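Side-chain contacts in 3-oxoacyl-[acyl-carrier-protein] synthase 2 (Rickettsia rickettsii, PDB 4JGA), which probably catalyses the decarboxylative condensation of malonyl-ACP with a growing acyl chain, an elongation step of bacterial type II fatty acid synthesis: residues 57-62 against 223-228; 78-81 against 87-90; 196-201 against 205-210; 351-356 against 406-411. One frame throughout, in Å; residues are numbered along the deposited sequence.

Contact 1. Residues 57-62 against 223-228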
loop_
_atom_site.group_PDB
_atom_site.type_symbol
_atom_site.label_atom_id
_atom_site.label_comp_id
_atom_site.label_asym_id
_atom_site.label_seq_id
_atom_site.Cartn_x
_atom_site.Cartn_y
_atom_site.Cartn_z
ATOM N N LYS A 57 31.848 -2.422 6.688
ATOM C CA LYS A 57 31.863 -2.607 5.217
ATOM C C LYS A 57 30.869 -1.713 4.493
ATOM O O LYS A 57 30.720 -1.837 3.286
ATOM C CB LYS A 57 31.568 -4.071 4.804
ATOM N N LEU A 58 30.173 -0.833 5.205
ATOM C CA LEU A 58 29.203 0.067 4.582
ATOM C C LEU A 58 29.773 1.461 4.398
ATOM O O LEU A 58 30.338 2.034 5.325
ATOM C CB LEU A 58 27.954 0.153 5.438
ATOM C CG LEU A 58 27.180 -1.157 5.511
ATOM C CD1 LEU A 58 26.088 -1.053 6.563
ATOM C CD2 LEU A 58 26.627 -1.509 4.126
ATOM N N ALA A 59 29.619 1.995 3.192
ATOM C CA ALA A 59 30.162 3.300 2.850
ATOM C C ALA A 59 29.424 4.435 3.539
ATOM O O ALA A 59 29.983 5.509 3.735
ATOM C CB ALA A 59 30.127 3.496 1.350
ATOM N N CYS A 60 28.156 4.220 3.894
ATOM C CA CYS A 60 27.399 5.176 4.729
ATOM C C CYS A 60 27.226 4.603 6.128
ATOM O O CYS A 60 26.800 3.484 6.284
ATOM C CB CYS A 60 26.031 5.481 4.137
ATOM S SG CYS A 60 25.074 6.654 5.149
ATOM N N LYS A 61 27.615 5.374 7.139
ATOM C CA LYS A 61 27.729 4.865 8.497
ATOM C C LYS A 61 26.845 5.640 9.465
ATOM O O LYS A 61 26.982 5.499 10.671
ATOM C CB LYS A 61 29.194 4.948 8.954
ATOM C CG LYS A 61 30.133 4.085 8.119
ATOM C CD LYS A 61 31.593 4.373 8.422
ATOM C CE LYS A 61 32.483 3.765 7.357
ATOM N NZ LYS A 61 32.431 2.277 7.355
ATOM N N ILE A 62 25.935 6.450 8.927
ATOM C CA ILE A 62 25.152 7.380 9.754
ATOM C C ILE A 62 23.675 7.298 9.396
ATOM O O ILE A 62 23.321 6.818 8.335
ATOM C CB ILE A 62 25.604 8.838 9.555
ATOM C CG1 ILE A 62 25.505 9.242 8.073
ATOM C CG2 ILE A 62 27.027 9.025 10.082
ATOM C CD1 ILE A 62 25.638 10.739 7.798
ATOM N N GLY A 223 21.508 -1.392 0.277
ATOM C CA GLY A 223 20.608 -1.118 -0.856
ATOM C C GLY A 223 20.675 0.288 -1.373
ATOM O O GLY A 223 20.875 0.524 -2.570
ATOM N N PHE A 224 20.583 1.241 -0.460
ATOM C CA PHE A 224 20.611 2.654 -0.839
ATOM C C PHE A 224 21.992 3.120 -1.235
ATOM O O PHE A 224 22.125 3.963 -2.136
ATOM C CB PHE A 224 19.982 3.533 0.251
ATOM C CG PHE A 224 18.477 3.476 0.260
ATOM C CD1 PHE A 224 17.752 4.137 -0.711
ATOM C CD2 PHE A 224 17.793 2.711 1.188
ATOM C CE1 PHE A 224 16.378 4.068 -0.730
ATOM C CE2 PHE A 224 16.407 2.640 1.185
ATOM C CZ PHE A 224 15.692 3.324 0.215
ATOM N N VAL A 225 23.033 2.555 -0.615
ATOM C CA VAL A 225 24.385 2.845 -1.051
ATOM C C VAL A 225 24.534 2.382 -2.491
ATOM O O VAL A 225 25.085 3.120 -3.336
ATOM C CB VAL A 225 25.449 2.171 -0.139
ATOM C CG1 VAL A 225 26.845 2.191 -0.783
ATOM C CG2 VAL A 225 25.463 2.843 1.222
ATOM N N ALA A 226 24.028 1.178 -2.801
ATOM C CA ALA A 226 24.228 0.608 -4.146
ATOM C C ALA A 226 23.435 1.398 -5.199
ATOM O O ALA A 226 23.874 1.536 -6.309
ATOM C CB ALA A 226 23.851 -0.868 -4.181
ATOM N N ALA A 227 22.286 1.954 -4.812
ATOM C CA ALA A 227 21.540 2.867 -5.674
ATOM C C ALA A 227 22.191 4.238 -5.787
ATOM O O ALA A 227 21.646 5.095 -6.446
ATOM C CB ALA A 227 20.134 3.024 -5.147
ATOM N N ARG A 228 23.333 4.439 -5.115
ATOM C CA ARG A 228 24.057 5.708 -5.072
ATOM C C ARG A 228 23.166 6.843 -4.546
ATOM O O ARG A 228 23.323 7.984 -4.926
ATOM C CB ARG A 228 24.685 6.040 -6.462
ATOM C CG ARG A 228 25.520 4.908 -7.116
ATOM C CD ARG A 228 25.805 5.132 -8.622
ATOM N NE ARG A 228 24.543 5.177 -9.399
ATOM C CZ ARG A 228 23.839 4.115 -9.831
ATOM N NH1 ARG A 228 24.254 2.843 -9.637
ATOM N NH2 ARG A 228 22.685 4.331 -10.480
#

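Contact 2. Residues 78-81 against 87-90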
loop_
_atom_site.group_PDB
_atom_site.type_symbol
_atom_site.label_atom_id
_atom_site.label_comp_id
_atom_site.label_asym_id
_atom_site.label_seq_id
_atom_site.Cartn_x
_atom_site.Cartn_y
_atom_site.Cartn_z
ATOM N N ASN A 78 5.969 2.739 27.220
ATOM C CA ASN A 78 5.525 4.134 27.241
ATOM C C ASN A 78 4.161 4.382 26.636
ATOM O O ASN A 78 3.575 5.410 26.900
ATOM C CB ASN A 78 6.548 5.041 26.535
ATOM C CG ASN A 78 7.848 5.137 27.303
ATOM O OD1 ASN A 78 7.874 4.951 28.513
ATOM N ND2 ASN A 78 8.942 5.452 26.600
ATOM N N PHE A 79 3.680 3.466 25.797
ATOM C CA PHE A 79 2.405 3.684 25.114
ATOM C C PHE A 79 1.547 2.433 24.969
ATOM O O PHE A 79 0.516 2.464 24.272
ATOM C CB PHE A 79 2.664 4.306 23.732
ATOM C CG PHE A 79 3.423 3.399 22.796
ATOM C CD1 PHE A 79 4.806 3.372 22.806
ATOM C CD2 PHE A 79 2.756 2.543 21.953
ATOM C CE1 PHE A 79 5.508 2.524 21.969
ATOM C CE2 PHE A 79 3.459 1.687 21.108
ATOM C CZ PHE A 79 4.826 1.671 21.131
ATOM N N THR A 80 1.961 1.346 25.624
ATOM C CA THR A 80 1.302 0.059 25.467
ATOM C C THR A 80 1.044 -0.529 26.854
ATOM O O THR A 80 1.943 -0.633 27.666
ATOM C CB THR A 80 2.174 -0.933 24.670
ATOM O OG1 THR A 80 2.552 -0.365 23.412
ATOM C CG2 THR A 80 1.417 -2.262 24.434
ATOM N N GLN A 81 -0.211 -0.877 27.088
ATOM C CA GLN A 81 -0.675 -1.530 28.281
ATOM C C GLN A 81 0.134 -2.822 28.481
ATOM O O GLN A 81 0.434 -3.531 27.508
ATOM C CB GLN A 81 -2.141 -1.884 28.008
ATOM C CG GLN A 81 -3.173 -1.638 29.065
ATOM C CD GLN A 81 -4.502 -2.250 28.623
ATOM O OE1 GLN A 81 -4.810 -2.289 27.431
ATOM N NE2 GLN A 81 -5.274 -2.741 29.565
ATOM N N ARG A 87 2.754 -9.282 22.463
ATOM C CA ARG A 87 2.378 -9.378 21.061
ATOM C C ARG A 87 3.031 -8.274 20.203
ATOM O O ARG A 87 3.518 -8.532 19.092
ATOM C CB ARG A 87 0.858 -9.355 20.907
ATOM C CG ARG A 87 0.433 -9.087 19.465
ATOM C CD ARG A 87 -1.067 -8.921 19.283
ATOM N NE ARG A 87 -1.527 -7.650 19.846
ATOM C CZ ARG A 87 -2.810 -7.364 20.062
ATOM N NH1 ARG A 87 -3.763 -8.231 19.708
ATOM N NH2 ARG A 87 -3.139 -6.200 20.608
ATOM N N LEU A 88 3.024 -7.038 20.705
ATOM C CA LEU A 88 3.543 -5.930 19.940
ATOM C C LEU A 88 5.039 -6.136 19.717
ATOM O O LEU A 88 5.568 -5.761 18.655
ATOM C CB LEU A 88 3.256 -4.579 20.638
ATOM C CG LEU A 88 3.749 -3.323 19.913
ATOM C CD1 LEU A 88 3.241 -3.291 18.480
ATOM C CD2 LEU A 88 3.336 -2.024 20.603
ATOM N N SER A 89 5.714 -6.719 20.717
ATOM C CA SER A 89 7.177 -6.872 20.649
ATOM C C SER A 89 7.616 -7.864 19.546
ATOM O O SER A 89 8.736 -7.782 19.073
ATOM C CB SER A 89 7.769 -7.298 21.983
ATOM O OG SER A 89 7.369 -8.611 22.292
ATOM N N LYS A 90 6.704 -8.717 19.086
ATOM C CA LYS A 90 6.981 -9.662 17.996
ATOM C C LYS A 90 6.948 -9.006 16.622
ATOM O O LYS A 90 7.433 -9.576 15.660
ATOM C CB LYS A 90 5.932 -10.765 17.983
ATOM C CG LYS A 90 5.671 -11.368 19.336
ATOM C CD LYS A 90 6.831 -12.183 19.785
ATOM C CE LYS A 90 6.413 -12.929 21.038
ATOM N NZ LYS A 90 7.641 -13.345 21.722
#

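Contact 3. Residues 196-201 against 205-210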
loop_
_atom_site.group_PDB
_atom_site.type_symbol
_atom_site.label_atom_id
_atom_site.label_comp_id
_atom_site.label_asym_id
_atom_site.label_seq_id
_atom_site.Cartn_x
_atom_site.Cartn_y
_atom_site.Cartn_z
ATOM N N MET A 196 -7.985 11.936 3.555
ATOM C CA MET A 196 -8.788 13.139 3.401
ATOM C C MET A 196 -9.902 12.923 2.377
ATOM O O MET A 196 -11.030 13.305 2.595
ATOM C CB MET A 196 -7.910 14.315 3.016
ATOM C CG MET A 196 -8.652 15.598 2.748
ATOM S SD MET A 196 -9.122 15.692 1.017
ATOM C CE MET A 196 -7.569 16.084 0.259
ATOM N N ARG A 197 -9.556 12.297 1.260
ATOM C CA ARG A 197 -10.510 12.042 0.188
ATOM C C ARG A 197 -11.619 11.118 0.701
ATOM O O ARG A 197 -12.781 11.298 0.364
ATOM C CB ARG A 197 -9.812 11.424 -1.012
ATOM C CG ARG A 197 -8.889 12.384 -1.773
ATOM C CD ARG A 197 -9.638 13.279 -2.712
ATOM N NE ARG A 197 -8.874 14.379 -3.303
ATOM C CZ ARG A 197 -8.016 14.279 -4.325
ATOM N NH1 ARG A 197 -7.740 13.115 -4.930
ATOM N NH2 ARG A 197 -7.403 15.381 -4.745
ATOM N N MET A 198 -11.247 10.147 1.515
ATOM C CA MET A 198 -12.226 9.247 2.100
ATOM C C MET A 198 -13.313 10.005 2.910
ATOM O O MET A 198 -14.508 9.707 2.790
ATOM C CB MET A 198 -11.511 8.241 2.967
ATOM C CG MET A 198 -12.390 7.164 3.547
ATOM S SD MET A 198 -12.385 5.689 2.517
ATOM C CE MET A 198 -10.668 5.217 2.837
ATOM N N ILE A 199 -12.880 10.984 3.708
ATOM C CA ILE A 199 -13.763 11.803 4.505
ATOM C C ILE A 199 -14.510 12.781 3.615
ATOM O O ILE A 199 -15.723 12.914 3.744
ATOM C CB ILE A 199 -12.992 12.542 5.602
ATOM C CG1 ILE A 199 -12.401 11.514 6.578
ATOM C CG2 ILE A 199 -13.922 13.480 6.367
ATOM C CD1 ILE A 199 -11.473 12.078 7.630
ATOM N N LYS A 200 -13.799 13.406 2.687
ATOM C CA LYS A 200 -14.378 14.388 1.754
ATOM C C LYS A 200 -15.591 13.832 1.060
ATOM O O LYS A 200 -16.602 14.524 0.918
ATOM C CB LYS A 200 -13.360 14.795 0.700
ATOM C CG LYS A 200 -13.816 15.813 -0.318
ATOM C CD LYS A 200 -12.666 16.133 -1.277
ATOM C CE LYS A 200 -13.075 17.105 -2.371
ATOM N NZ LYS A 200 -11.985 17.159 -3.389
ATOM N N HIS A 201 -15.512 12.574 0.653
ATOM C CA HIS A 201 -16.589 11.966 -0.133
ATOM C C HIS A 201 -17.534 11.135 0.699
ATOM O O HIS A 201 -18.361 10.444 0.161
ATOM C CB HIS A 201 -15.982 11.192 -1.326
ATOM C CG HIS A 201 -15.216 12.072 -2.259
ATOM N ND1 HIS A 201 -15.814 13.105 -2.944
ATOM C CD2 HIS A 201 -13.895 12.145 -2.551
ATOM C CE1 HIS A 201 -14.910 13.751 -3.655
ATOM N NE2 HIS A 201 -13.736 13.200 -3.417
ATOM N N ASP A 205 -16.092 9.246 8.895
ATOM C CA ASP A 205 -16.085 10.506 9.643
ATOM C C ASP A 205 -14.749 10.851 10.256
ATOM O O ASP A 205 -14.434 12.036 10.448
ATOM C CB ASP A 205 -17.123 10.452 10.753
ATOM C CG ASP A 205 -18.520 10.319 10.221
ATOM O OD1 ASP A 205 -18.821 10.959 9.197
ATOM O OD2 ASP A 205 -19.337 9.639 10.855
ATOM N N VAL A 206 -13.989 9.824 10.623
ATOM C CA VAL A 206 -12.647 10.014 11.211
ATOM C C VAL A 206 -11.671 9.049 10.538
ATOM O O VAL A 206 -12.039 7.925 10.191
ATOM C CB VAL A 206 -12.672 9.756 12.720
ATOM C CG1 VAL A 206 -11.283 9.923 13.339
ATOM C CG2 VAL A 206 -13.671 10.686 13.386
ATOM N N MET A 207 -10.436 9.506 10.307
ATOM C CA MET A 207 -9.397 8.629 9.743
ATOM C C MET A 207 -8.088 8.793 10.481
ATOM O O MET A 207 -7.694 9.896 10.816
ATOM C CB MET A 207 -9.166 8.879 8.263
ATOM C CG MET A 207 -10.372 8.588 7.369
ATOM S SD MET A 207 -10.758 6.831 7.201
ATOM C CE MET A 207 -9.355 6.299 6.272
ATOM N N ILE A 208 -7.452 7.660 10.755
ATOM C CA ILE A 208 -6.134 7.637 11.329
ATOM C C ILE A 208 -5.188 7.422 10.157
ATOM O O ILE A 208 -5.282 6.385 9.451
ATOM C CB ILE A 208 -5.988 6.456 12.319
ATOM C CG1 ILE A 208 -7.157 6.385 13.317
ATOM C CG2 ILE A 208 -4.684 6.579 13.051
ATOM C CD1 ILE A 208 -7.553 7.688 13.987
ATOM N N ALA A 209 -4.302 8.377 9.909
ATOM C CA ALA A 209 -3.476 8.297 8.712
ATOM C C ALA A 209 -2.038 8.730 8.867
ATOM O O ALA A 209 -1.719 9.632 9.637
ATOM C CB ALA A 209 -4.131 9.102 7.596
ATOM N N GLY A 210 -1.172 8.106 8.084
ATOM C CA GLY A 210 0.249 8.472 8.038
ATOM C C GLY A 210 1.146 7.298 7.677
ATOM O O GLY A 210 0.713 6.327 7.047
#

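Contact 4. Residues 351-356 against 406-411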
loop_
_atom_site.group_PDB
_atom_site.type_symbol
_atom_site.label_atom_id
_atom_site.label_comp_id
_atom_site.label_asym_id
_atom_site.label_seq_id
_atom_site.Cartn_x
_atom_site.Cartn_y
_atom_site.Cartn_z
ATOM N N LYS A 351 8.246 36.249 -1.872
ATOM C CA LYS A 351 8.594 36.199 -0.446
ATOM C C LYS A 351 8.297 34.856 0.214
ATOM O O LYS A 351 8.424 34.719 1.407
ATOM C CB LYS A 351 7.792 37.237 0.328
ATOM C CG LYS A 351 7.960 38.659 -0.135
ATOM C CD LYS A 351 7.519 39.601 0.975
ATOM C CE LYS A 351 8.060 40.983 0.761
ATOM N NZ LYS A 351 7.037 41.890 0.183
ATOM N N VAL A 352 7.857 33.883 -0.553
ATOM C CA VAL A 352 7.486 32.612 0.024
ATOM C C VAL A 352 8.710 31.999 0.717
ATOM O O VAL A 352 9.835 32.143 0.239
ATOM C CB VAL A 352 6.924 31.651 -1.039
ATOM C CG1 VAL A 352 8.016 31.176 -1.986
ATOM C CG2 VAL A 352 6.268 30.469 -0.359
ATOM N N LEU A 353 8.466 31.333 1.842
ATOM C CA LEU A 353 9.493 30.626 2.564
ATOM C C LEU A 353 9.399 29.159 2.192
ATOM O O LEU A 353 8.301 28.623 2.020
ATOM C CB LEU A 353 9.316 30.777 4.081
ATOM C CG LEU A 353 10.084 31.896 4.814
ATOM C CD1 LEU A 353 10.032 33.234 4.095
ATOM C CD2 LEU A 353 9.627 32.008 6.257
ATOM N N MET A 354 10.552 28.505 2.103
ATOM C CA MET A 354 10.618 27.053 1.894
ATOM C C MET A 354 11.757 26.485 2.725
ATOM O O MET A 354 12.825 27.068 2.748
ATOM C CB MET A 354 10.814 26.700 0.407
ATOM C CG MET A 354 11.041 25.206 0.159
ATOM S SD MET A 354 10.832 24.614 -1.560
ATOM C CE MET A 354 12.322 25.168 -2.330
ATOM N N SER A 355 11.533 25.351 3.391
ATOM C CA SER A 355 12.613 24.681 4.118
ATOM C C SER A 355 12.465 23.158 4.061
ATOM O O SER A 355 11.399 22.634 3.747
ATOM C CB SER A 355 12.686 25.169 5.561
ATOM O OG SER A 355 11.649 24.646 6.358
ATOM N N SER A 356 13.589 22.471 4.291
ATOM C CA SER A 356 13.601 21.032 4.409
ATOM C C SER A 356 13.960 20.656 5.825
ATOM O O SER A 356 15.061 20.954 6.319
ATOM C CB SER A 356 14.601 20.388 3.474
ATOM O OG SER A 356 14.637 19.001 3.754
ATOM N N LYS A 406 18.556 28.939 10.743
ATOM C CA LYS A 406 17.806 29.333 11.941
ATOM C C LYS A 406 16.343 29.461 11.559
ATOM O O LYS A 406 16.017 29.975 10.492
ATOM C CB LYS A 406 18.298 30.702 12.459
ATOM N N ALA A 407 15.470 29.032 12.450
ATOM C CA ALA A 407 14.022 29.183 12.295
ATOM C C ALA A 407 13.606 30.649 12.100
ATOM O O ALA A 407 14.264 31.550 12.589
ATOM C CB ALA A 407 13.325 28.612 13.514
ATOM N N LYS A 408 12.492 30.875 11.421
ATOM C CA LYS A 408 12.042 32.239 11.174
ATOM C C LYS A 408 10.541 32.396 11.429
ATOM O O LYS A 408 9.715 31.675 10.854
ATOM C CB LYS A 408 12.353 32.558 9.731
ATOM C CG LYS A 408 12.263 34.005 9.373
ATOM C CD LYS A 408 12.940 34.163 8.031
ATOM C CE LYS A 408 13.111 35.609 7.661
ATOM N NZ LYS A 408 14.120 35.639 6.574
ATOM N N LYS A 409 10.192 33.301 12.327
ATOM C CA LYS A 409 8.800 33.534 12.602
ATOM C C LYS A 409 8.242 34.354 11.448
ATOM O O LYS A 409 8.852 35.317 11.002
ATOM C CB LYS A 409 8.588 34.251 13.951
ATOM C CG LYS A 409 8.938 33.439 15.201
ATOM C CD LYS A 409 8.292 34.040 16.467
ATOM C CE LYS A 409 6.747 34.004 16.579
ATOM N NZ LYS A 409 6.078 32.829 15.942
ATOM N N THR A 410 7.061 33.980 10.984
ATOM C CA THR A 410 6.367 34.775 9.966
ATOM C C THR A 410 4.880 34.405 9.930
ATOM O O THR A 410 4.451 33.442 10.597
ATOM C CB THR A 410 7.014 34.598 8.578
ATOM O OG1 THR A 410 6.467 35.551 7.663
ATOM C CG2 THR A 410 6.775 33.231 8.045
ATOM N N LYS A 411 4.103 35.166 9.159
ATOM C CA LYS A 411 2.695 34.857 8.971
ATOM C C LYS A 411 2.567 33.582 8.136
ATOM O O LYS A 411 3.038 33.535 7.003
ATOM C CB LYS A 411 1.948 36.001 8.282
ATOM C CG LYS A 411 0.450 35.748 8.135
ATOM C CD LYS A 411 -0.105 36.375 6.857
ATOM C CE LYS A 411 0.420 35.743 5.551
ATOM N NZ LYS A 411 -0.661 35.181 4.671
#

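Contact 1. Residues 57-62 against 223-228
Val225 pushes its two methyl groups against the loop at Ala59 and Cys60, one methyl to each residue. CG1 stands anti to the backbone N (chi1 166°) and meets the methyl of Ala59, with Val225 CG1 and Ala59 CB 4.1 Å apart. Val225 CG2, set beside its own backbone N, lies 4.0 Å from Cys60 CB and close to the backbone N of Cys60 as well. The beta branch is what lets a single short side chain serve both neighbours. Of the Cys60 side chain it is CB that makes the touch, since a first torsion of 180° carries SG off from the valine. Ala59 is exposed, and its small methyl is enough for an apolar touch at the surface.

No hydrogen bond crosses the contact. Within the loop, Lys61 runs out nearly straight and turns at its last bond, so that Lys61 NZ reaches Leu58 O at 2.9 Å, with a C=O...N angle of 153°. The same ammonium also binds Thr55 O, and Asn235 holds Ala59 O and Lys61 N through its side-chain amide.

The loop between strands 47-49 and 62-64 thus lies against the end of helix 218-226, which closes in a Schellman motif at Arg228. Leu58 touches the helix at Val221 and Ala222, and also packs on Gly149 of the second subunit.

Contact 2. Residues 78-81 against 87-90
Leu88 is the one residue of 87-90 that reaches across to 78-81, where it meets Phe79 and Thr80. Its CB points toward that segment, and CG, anti to the backbone N (chi1 -179°), carries CD2 to the other side. From CG the CD2 methyl continues the extended line, roughly anti to CA, and this one atom makes the whole contact. Leu88 CD2 lies 3.4 Å from Thr80 OG1 and 3.7 Å from Phe79 CE2. The neighbouring ring atom, Phe79 CZ, is 4.0 Å from Leu88 CD2, so the methyl sits by one corner of the ring and meets it obliquely. The two side chains lie nearly perpendicular to each other. The loop after strand 62-64 thus folds back on helix 85-89, and helices 93-109 and 163-172 pack around Leu88 through Ile95 and Leu167, an apolar setting well suited to a branched aliphatic chain.

Thr80 suits its buried place because its hydroxyl makes a weak hydrogen bond to Leu76 O. Toward Leu88 that oxygen offers only van der Waals contact. The join therefore rests on van der Waals packing, one methyl against a ring and a hydroxyl oxygen, with no polar bond between the segments.

Contact 3. Residues 196-201 against 205-210
Helix 187-200 and strand 206-213 are the last two elements of a beta-alpha-beta crossover, and Ile199 and Met207 join them where the chain turns back. Ile199 CG1 lies beside the backbone N (chi1 -64°), and the extended second torsion sets CD1 against the strand. Ile199 CG1 is 3.6 Å from Met207 CG, and Ile199 CD1 lies 3.7 Å from the same carbon. The two side chains run alongside each other in opposing directions, and Ile199 CD1 also lies 3.9 Å from Met207 N in the strand backbone.

Met207 is curled, all three torsions bending the same way, which brings its far end round to Met198. Met207 SD comes within 4.0 Å of Met198 CG, and the two terminal methyls meet with Met198 CE 3.8 Å from Met207 CE. These thioether chains lie nearly perpendicular; their flexibility lets each bend to pack between helix and sheet.

The crossover begins at strand 178-179, which is parallel to 206-213 in the mixed sheet with strand 122-127 between them. Helix and strand run antiparallel here, at 174° and 8.4 Å between the segment axes, as a beta-alpha-beta unit with a short loop requires; this layering of helices on sheet belongs to the thiolase fold. Ile125 of strand 122-127 receives both methionines, while Leu263 of strand 257-265 lies against Ile199. Asp205 points away from the helix and forms a salt bridge with Arg121. The ring of His201 stacks on His201 of the second subunit, and Arg197 makes a cation-pi contact with Tyr203 of that subunit.

Contact 4. Residues 351-356 against 406-411
Leu353 and Thr410 meet end-on, methyl against methyl, with Leu353 CD2 3.6 Å from Thr410 CG2. On the leucine, CD2 carries the chain onward from CG and so forms the leading end. On the threonine, a chi1 of -170° puts OG1 anti to the backbone N and turns CG2 into the place between N and carbonyl carbon, facing the leucine. Threonine fits this half-buried site because its methyl can face the apolar partner while the hydroxyl is directed elsewhere.

Lys408 comes alongside the same leucine end, more loosely: Lys408 CD is 4.3 Å from Leu353 CD2. Its chain is fully extended, so the aliphatic part lies by the leucine while the ammonium carries on to a salt bridge with Asp401. Lys408 and Thr410 both point toward Leu353 and Lys409 points away, the alternation of an extended chain.

Leu353 belongs to strand 353-355, an outermost strand of the mixed sheet, parallel to 322-324, and it also packs on Tyr322. The opposing residues form the weakly bonded strand 408-409, paired antiparallel with 384-385, whose Ala385 touches Leu353 too. Met354, next along the strand, packs on Leu338 and Val341 of helix 331-345.

Overall arrangement
Contacts 2 and 3 are buried, while contacts 1 and 4 are only partly so and include an exposed residue each. None has a hydrogen bond between its segments; all rely on van der Waals packing, from two methionines and an isoleucine in contact 3 to lysine methylenes at the exposed edge of contact 4. Contacts 3 and 4 both reach the large mixed sheet, one through an interior strand and the other through an outermost one. Contacts 1, 2 and 3 reach the second subunit, whereas contact 4 touches no other chain of the assembly. Strand 206-213 of contact 3 is followed directly by helix 218-226 of contact 1. Contacts 2 and 4 lie farthest apart, with centres about 38 Å from each other.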